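Local coordinates for protein ATP-dependent DNA helicase uvsW (PDB 1RIF) that couples ATP hydrolysis to 3'-5' unwinding of duplex DNA, driving Holliday-junction branch migration and the reorganization of stalled replication forks during phage T4 DNA synthesis, at residues E98-L103 with Q145-R150; R141-A146 with V178-F183. The protein carries 1 engineered substitution. One frame throughout, in Å; residues are numbered along the deposited sequence.

Interactions 1 and 2 meet on helix 141-155, which follows the P-loop in the RecA-like ATP-binding domain of this superfamily 2 helicase; the chain is the N-terminal part of the protein and lacks the C-terminal helicase domain. The centres of the two contacts lie about 9 Å apart. Along the chain come 98-103, then the overlapping 141-146 and 145-150, then 178-183, so that Q145 and A146 belong to both. The first turns of the shared helix receive the end of helix 167-180, the next ones helix 93-101. The contacts also join directly: L147 CD2 packs on L182 CD1 at 3.9 Å, and R150 NH2 probably hydrogen-bonds L182 O. Chain from before and after thus packs against the P-loop helix.

Interaction 1: residues E98-L103 with Q145-R150; sequences EWLSKL and QALLAR
W99 and R150, in contact across this interface, share the carboxylate of E154, which lies outside both segments, one turn beyond R150 on its helix: its OE1 accepts the indole N-H (NE1) of W99 and a salt bridge from NZ of K102, while its OE2 forms a salt bridge with NH1 of R150. The two cationic ends are therefore gathered round one anion, which would probably be stabilised in its charged form. The contact joins the end of helix 93-101 to the helix that follows the P-loop in a RecA-like helicase domain. Tryptophan suits its place because it spans the gap and carries a donor on its rim: with CG anti to the backbone N (chi1 175°), the indole reaches across edge first. Its CH2 comes 3.4 Å from the backbone oxygen of L147, close to the ring plane, and CZ2 lies 4.1 Å from CB of R150. The ring thus meets the base of the arginine side chain, whose bent chain carries the guanidinium on to E154. L103 covers one face of the indole, its CD1 3.9 Å from the plane and displaced toward the rim. The same methyl meets CD2 of L147 at 3.7 Å. The other branch of L147, CD1, touches CD2 of L100 at 4.2 Å, the two side chains crossing at about a right angle. A branched leucine thus serves two leucines at once. On the helix 93-101 side, the S101 hydroxyl reaches back one turn to the carbonyl of E98, OG donating to O at 2.7 Å.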
loop_
_atom_site.group_PDB
_atom_site.type_symbol
_atom_site.label_atom_id
_atom_site.label_comp_id
_atom_site.label_asym_id
_atom_site.label_seq_id
_atom_site.Cartn_x
_atom_site.Cartn_y
_atom_site.Cartn_z
ATOM N N GLU A 98 11.848 -10.871 -19.489
ATOM C CA GLU A 98 11.173 -11.532 -20.607
ATOM C C GLU A 98 9.760 -10.950 -20.730
ATOM O O GLU A 98 9.305 -10.609 -21.824
ATOM C CB GLU A 98 11.078 -13.034 -20.354
ATOM C CG GLU A 98 11.908 -13.887 -21.296
ATOM C CD GLU A 98 12.363 -15.196 -20.639
ATOM O OE1 GLU A 98 11.491 -15.982 -20.190
ATOM O OE2 GLU A 98 13.595 -15.433 -20.570
ATOM N N TRP A 99 9.074 -10.843 -19.595
ATOM C CA TRP A 99 7.727 -10.292 -19.561
ATOM C C TRP A 99 7.719 -8.858 -20.096
ATOM O O TRP A 99 6.850 -8.486 -20.885
ATOM C CB TRP A 99 7.193 -10.310 -18.132
ATOM C CG TRP A 99 5.856 -9.646 -17.967
ATOM C CD1 TRP A 99 4.642 -10.132 -18.353
ATOM C CD2 TRP A 99 5.607 -8.366 -17.373
ATOM N NE1 TRP A 99 3.645 -9.234 -18.035
ATOM C CE2 TRP A 99 4.212 -8.141 -17.433
ATOM C CE3 TRP A 99 6.430 -7.383 -16.795
ATOM C CZ2 TRP A 99 3.619 -6.972 -16.936
ATOM C CZ3 TRP A 99 5.837 -6.221 -16.303
ATOM C CH2 TRP A 99 4.445 -6.027 -16.377
ATOM N N LEU A 100 8.692 -8.058 -19.667
ATOM C CA LEU A 100 8.788 -6.669 -20.108
ATOM C C LEU A 100 9.021 -6.520 -21.607
ATOM O O LEU A 100 8.543 -5.570 -22.223
ATOM C CB LEU A 100 9.927 -5.951 -19.381
ATOM C CG LEU A 100 9.721 -5.411 -17.964
ATOM C CD1 LEU A 100 11.035 -4.811 -17.482
ATOM C CD2 LEU A 100 8.596 -4.364 -17.949
ATOM N N SER A 101 9.763 -7.451 -22.193
ATOM C CA SER A 101 10.069 -7.368 -23.612
ATOM C C SER A 101 8.895 -7.699 -24.522
ATOM O O SER A 101 8.964 -7.448 -25.716
ATOM C CB SER A 101 11.265 -8.262 -23.954
ATOM O OG SER A 101 10.967 -9.624 -23.712
ATOM N N LYS A 102 7.817 -8.249 -23.973
ATOM C CA LYS A 102 6.651 -8.578 -24.792
ATOM C C LYS A 102 5.652 -7.421 -24.821
ATOM O O LYS A 102 4.690 -7.425 -25.591
ATOM C CB LYS A 102 5.968 -9.852 -24.273
ATOM C CG LYS A 102 5.168 -9.701 -22.987
ATOM C CD LYS A 102 3.697 -9.487 -23.282
ATOM C CE LYS A 102 2.870 -9.385 -22.003
ATOM N NZ LYS A 102 2.836 -10.662 -21.251
ATOM N N LEU A 103 5.897 -6.424 -23.984
ATOM C CA LEU A 103 5.028 -5.261 -23.899
ATOM C C LEU A 103 5.382 -4.230 -24.973
ATOM O O LEU A 103 6.557 -4.025 -25.284
ATOM C CB LEU A 103 5.170 -4.615 -22.517
ATOM C CG LEU A 103 4.932 -5.505 -21.294
ATOM C CD1 LEU A 103 5.333 -4.757 -20.035
ATOM C CD2 LEU A 103 3.466 -5.916 -21.219
ATOM N N GLN A 145 3.540 2.624 -12.066
ATOM C CA GLN A 145 2.227 2.208 -11.596
ATOM C C GLN A 145 1.483 1.388 -12.661
ATOM O O GLN A 145 0.824 0.396 -12.345
ATOM C CB GLN A 145 1.421 3.445 -11.185
ATOM C CG GLN A 145 1.872 4.021 -9.850
ATOM C CD GLN A 145 1.241 5.363 -9.535
ATOM O OE1 GLN A 145 1.622 6.382 -10.106
ATOM N NE2 GLN A 145 0.266 5.371 -8.634
ATOM N N ALA A 146 1.597 1.798 -13.922
ATOM C CA ALA A 146 0.952 1.082 -15.031
ATOM C C ALA A 146 1.527 -0.326 -15.173
ATOM O O ALA A 146 0.789 -1.283 -15.386
ATOM C CB ALA A 146 1.141 1.846 -16.341
ATOM N N LEU A 147 2.845 -0.453 -15.054
ATOM C CA LEU A 147 3.484 -1.762 -15.177
ATOM C C LEU A 147 3.085 -2.688 -14.031
ATOM O O LEU A 147 2.834 -3.875 -14.235
ATOM C CB LEU A 147 5.006 -1.600 -15.243
ATOM C CG LEU A 147 5.453 -0.988 -16.572
ATOM C CD1 LEU A 147 6.954 -0.763 -16.595
ATOM C CD2 LEU A 147 5.041 -1.934 -17.685
ATOM N N LEU A 148 3.026 -2.134 -12.825
ATOM C CA LEU A 148 2.626 -2.886 -11.646
ATOM C C LEU A 148 1.183 -3.392 -11.802
ATOM O O LEU A 148 0.901 -4.551 -11.504
ATOM C CB LEU A 148 2.748 -1.996 -10.403
ATOM C CG LEU A 148 4.167 -1.786 -9.885
ATOM C CD1 LEU A 148 4.162 -0.615 -8.923
ATOM C CD2 LEU A 148 4.674 -3.051 -9.209
ATOM N N ALA A 149 0.279 -2.531 -12.273
ATOM C CA ALA A 149 -1.120 -2.922 -12.475
ATOM C C ALA A 149 -1.264 -3.951 -13.618
ATOM O O ALA A 149 -2.036 -4.904 -13.504
ATOM C CB ALA A 149 -1.979 -1.686 -12.750
ATOM N N ARG A 150 -0.519 -3.752 -14.708
ATOM C CA ARG A 150 -0.512 -4.673 -15.857
ATOM C C ARG A 150 -0.122 -6.077 -15.381
ATOM O O ARG A 150 -0.775 -7.068 -15.704
ATOM C CB ARG A 150 0.545 -4.241 -16.876
ATOM C CG ARG A 150 0.193 -4.423 -18.343
ATOM C CD ARG A 150 -0.500 -5.722 -18.698
ATOM N NE ARG A 150 -1.634 -5.399 -19.561
ATOM C CZ ARG A 150 -2.081 -6.146 -20.566
ATOM N NH1 ARG A 150 -1.504 -7.296 -20.869
ATOM N NH2 ARG A 150 -3.108 -5.715 -21.284
#

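Interaction 2: residues R141-A146 with V178-F183. Engineered in segment 141-146: R141 (natural residue Lys).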
loop_
_atom_site.group_PDB
_atom_site.type_symbol
_atom_site.label_atom_id
_atom_site.label_comp_id
_atom_site.label_asym_id
_atom_site.label_seq_id
_atom_site.Cartn_x
_atom_site.Cartn_y
_atom_site.Cartn_z
ATOM N N ARG A 141 6.473 8.162 -12.553
ATOM C CA ARG A 141 5.812 7.142 -11.755
ATOM C C ARG A 141 4.576 6.532 -12.352
ATOM O O ARG A 141 4.184 5.459 -11.931
ATOM C CB ARG A 141 5.439 7.689 -10.386
ATOM C CG ARG A 141 6.586 8.227 -9.571
ATOM C CD ARG A 141 6.001 8.829 -8.340
ATOM N NE ARG A 141 6.940 9.654 -7.609
ATOM C CZ ARG A 141 6.562 10.537 -6.696
ATOM N NH1 ARG A 141 5.267 10.691 -6.431
ATOM N NH2 ARG A 141 7.471 11.257 -6.049
ATOM N N SER A 142 3.941 7.205 -13.307
ATOM C CA SER A 142 2.722 6.661 -13.903
ATOM C C SER A 142 3.012 5.369 -14.645
ATOM O O SER A 142 2.176 4.468 -14.661
ATOM C CB SER A 142 2.073 7.667 -14.856
ATOM O OG SER A 142 2.914 7.968 -15.956
ATOM N N LEU A 143 4.198 5.278 -15.250
ATOM C CA LEU A 143 4.590 4.076 -15.985
ATOM C C LEU A 143 4.907 2.957 -15.000
ATOM O O LEU A 143 4.632 1.788 -15.275
ATOM C CB LEU A 143 5.810 4.346 -16.875
ATOM C CG LEU A 143 6.290 3.173 -17.755
ATOM C CD1 LEU A 143 5.150 2.671 -18.647
ATOM C CD2 LEU A 143 7.461 3.622 -18.607
ATOM N N ILE A 144 5.489 3.316 -13.856
ATOM C CA ILE A 144 5.813 2.327 -12.829
ATOM C C ILE A 144 4.503 1.746 -12.323
ATOM O O ILE A 144 4.363 0.538 -12.178
ATOM C CB ILE A 144 6.580 2.964 -11.646
ATOM C CG1 ILE A 144 7.985 3.373 -12.105
ATOM C CG2 ILE A 144 6.636 1.981 -10.480
ATOM C CD1 ILE A 144 8.882 3.926 -11.002
ATOM N N GLN A 145 3.540 2.624 -12.066
ATOM C CA GLN A 145 2.227 2.208 -11.596
ATOM C C GLN A 145 1.483 1.388 -12.661
ATOM O O GLN A 145 0.824 0.396 -12.345
ATOM C CB GLN A 145 1.421 3.445 -11.185
ATOM C CG GLN A 145 1.872 4.021 -9.850
ATOM C CD GLN A 145 1.241 5.363 -9.535
ATOM O OE1 GLN A 145 1.622 6.382 -10.106
ATOM N NE2 GLN A 145 0.266 5.371 -8.634
ATOM N N ALA A 146 1.597 1.798 -13.922
ATOM C CA ALA A 146 0.952 1.082 -15.031
ATOM C C ALA A 146 1.527 -0.326 -15.173
ATOM O O ALA A 146 0.789 -1.283 -15.386
ATOM C CB ALA A 146 1.141 1.846 -16.341
ATOM N N VAL A 178 -3.918 4.580 -20.651
ATOM C CA VAL A 178 -4.414 4.308 -21.996
ATOM C C VAL A 178 -3.406 4.795 -23.048
ATOM O O VAL A 178 -3.273 4.190 -24.113
ATOM C CB VAL A 178 -5.809 4.976 -22.226
ATOM C CG1 VAL A 178 -6.313 4.693 -23.638
ATOM C CG2 VAL A 178 -6.818 4.443 -21.209
ATOM N N ASP A 179 -2.681 5.876 -22.755
ATOM C CA ASP A 179 -1.692 6.374 -23.711
ATOM C C ASP A 179 -0.572 5.350 -23.886
ATOM O O ASP A 179 -0.069 5.149 -25.000
ATOM C CB ASP A 179 -1.108 7.713 -23.257
ATOM C CG ASP A 179 -0.196 8.340 -24.305
ATOM O OD1 ASP A 179 -0.639 8.502 -25.459
ATOM O OD2 ASP A 179 0.962 8.678 -23.976
ATOM N N TYR A 180 -0.189 4.703 -22.787
ATOM C CA TYR A 180 0.863 3.682 -22.818
ATOM C C TYR A 180 0.404 2.488 -23.653
ATOM O O TYR A 180 1.215 1.768 -24.259
ATOM C CB TYR A 180 1.167 3.194 -21.399
ATOM C CG TYR A 180 1.838 4.215 -20.523
ATOM C CD1 TYR A 180 1.418 4.410 -19.210
ATOM C CD2 TYR A 180 2.907 4.979 -21.000
ATOM C CE1 TYR A 180 2.039 5.337 -18.392
ATOM C CE2 TYR A 180 3.538 5.910 -20.186
ATOM C CZ TYR A 180 3.094 6.080 -18.885
ATOM O OH TYR A 180 3.706 6.997 -18.068
ATOM N N ARG A 181 -0.915 2.297 -23.646
ATOM C CA ARG A 181 -1.601 1.223 -24.347
ATOM C C ARG A 181 -1.542 -0.085 -23.582
ATOM O O ARG A 181 -1.671 -1.162 -24.165
ATOM C CB ARG A 181 -1.048 1.042 -25.757
ATOM C CG ARG A 181 -1.200 2.283 -26.610
ATOM C CD ARG A 181 -0.938 1.988 -28.067
ATOM N NE ARG A 181 -0.663 3.212 -28.807
ATOM C CZ ARG A 181 -0.524 3.267 -30.124
ATOM N NH1 ARG A 181 -0.643 2.160 -30.841
ATOM N NH2 ARG A 181 -0.261 4.425 -30.721
ATOM N N LEU A 182 -1.347 0.018 -22.270
ATOM C CA LEU A 182 -1.320 -1.162 -21.412
ATOM C C LEU A 182 -2.752 -1.442 -20.934
ATOM O O LEU A 182 -3.067 -2.546 -20.488
ATOM C CB LEU A 182 -0.389 -0.930 -20.213
ATOM C CG LEU A 182 1.096 -0.758 -20.551
ATOM C CD1 LEU A 182 1.867 -0.318 -19.318
ATOM C CD2 LEU A 182 1.649 -2.065 -21.099
ATOM N N PHE A 183 -3.610 -0.431 -21.055
ATOM C CA PHE A 183 -5.013 -0.526 -20.657
ATOM C C PHE A 183 -5.894 0.264 -21.615
ATOM O O PHE A 183 -5.412 1.132 -22.342
ATOM C CB PHE A 183 -5.236 0.054 -19.242
ATOM C CG PHE A 183 -4.517 -0.680 -18.150
ATOM C CD1 PHE A 183 -3.170 -0.437 -17.899
ATOM C CD2 PHE A 183 -5.184 -1.634 -17.382
ATOM C CE1 PHE A 183 -2.493 -1.136 -16.895
ATOM C CE2 PHE A 183 -4.517 -2.338 -16.377
ATOM C CZ PHE A 183 -3.166 -2.084 -16.136
#
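L143 lays its CD1 methyl over the ring of Y180, 3.8 Å from the centroid and only 5° off the ring normal, a well-centred CH-pi contact. A chi1 of -177° swings the leucine side chain away from its backbone N, and a chi2 of 56° turns CD1 onto the ring. At the ring edge, in its plane, OG of S142 and OH of Y180 form a hydrogen bond of 2.5 Å; the bond is very short, and either hydroxyl could be the donor. A tyrosine suits this place by offering a flat apolar face and a polar tip together. A146, small enough to let the chains come close, puts its CB 3.9 Å from CD1 of Y180 and 3.8 Å from CD1 of L182. Further along, the edge of the F183 ring meets the backbone, CE1 lying 3.6 Å from O of A146 in the ring plane. S142 belongs to the P-loop (Walker A motif), predicted to bind ATP; the hydroxyl bond joins the end of helix 167-180 to the P-loop helix close to that site. The preceding R141 is an engineered replacement of the natural lysine; its guanidinium forms salt bridges with D232 and E233 of the predicted DEAH-box motif (DECH in this protein). R181 leaves the helix with a positive phi, turning the chain so that L182 and F183 come back onto the helix holding A146. Around this turn, D179 and R181 hydrogen-bond the backbone of G108, R181 also makes a cation-pi contact with Y106, and the ring of F183 meets that of F177.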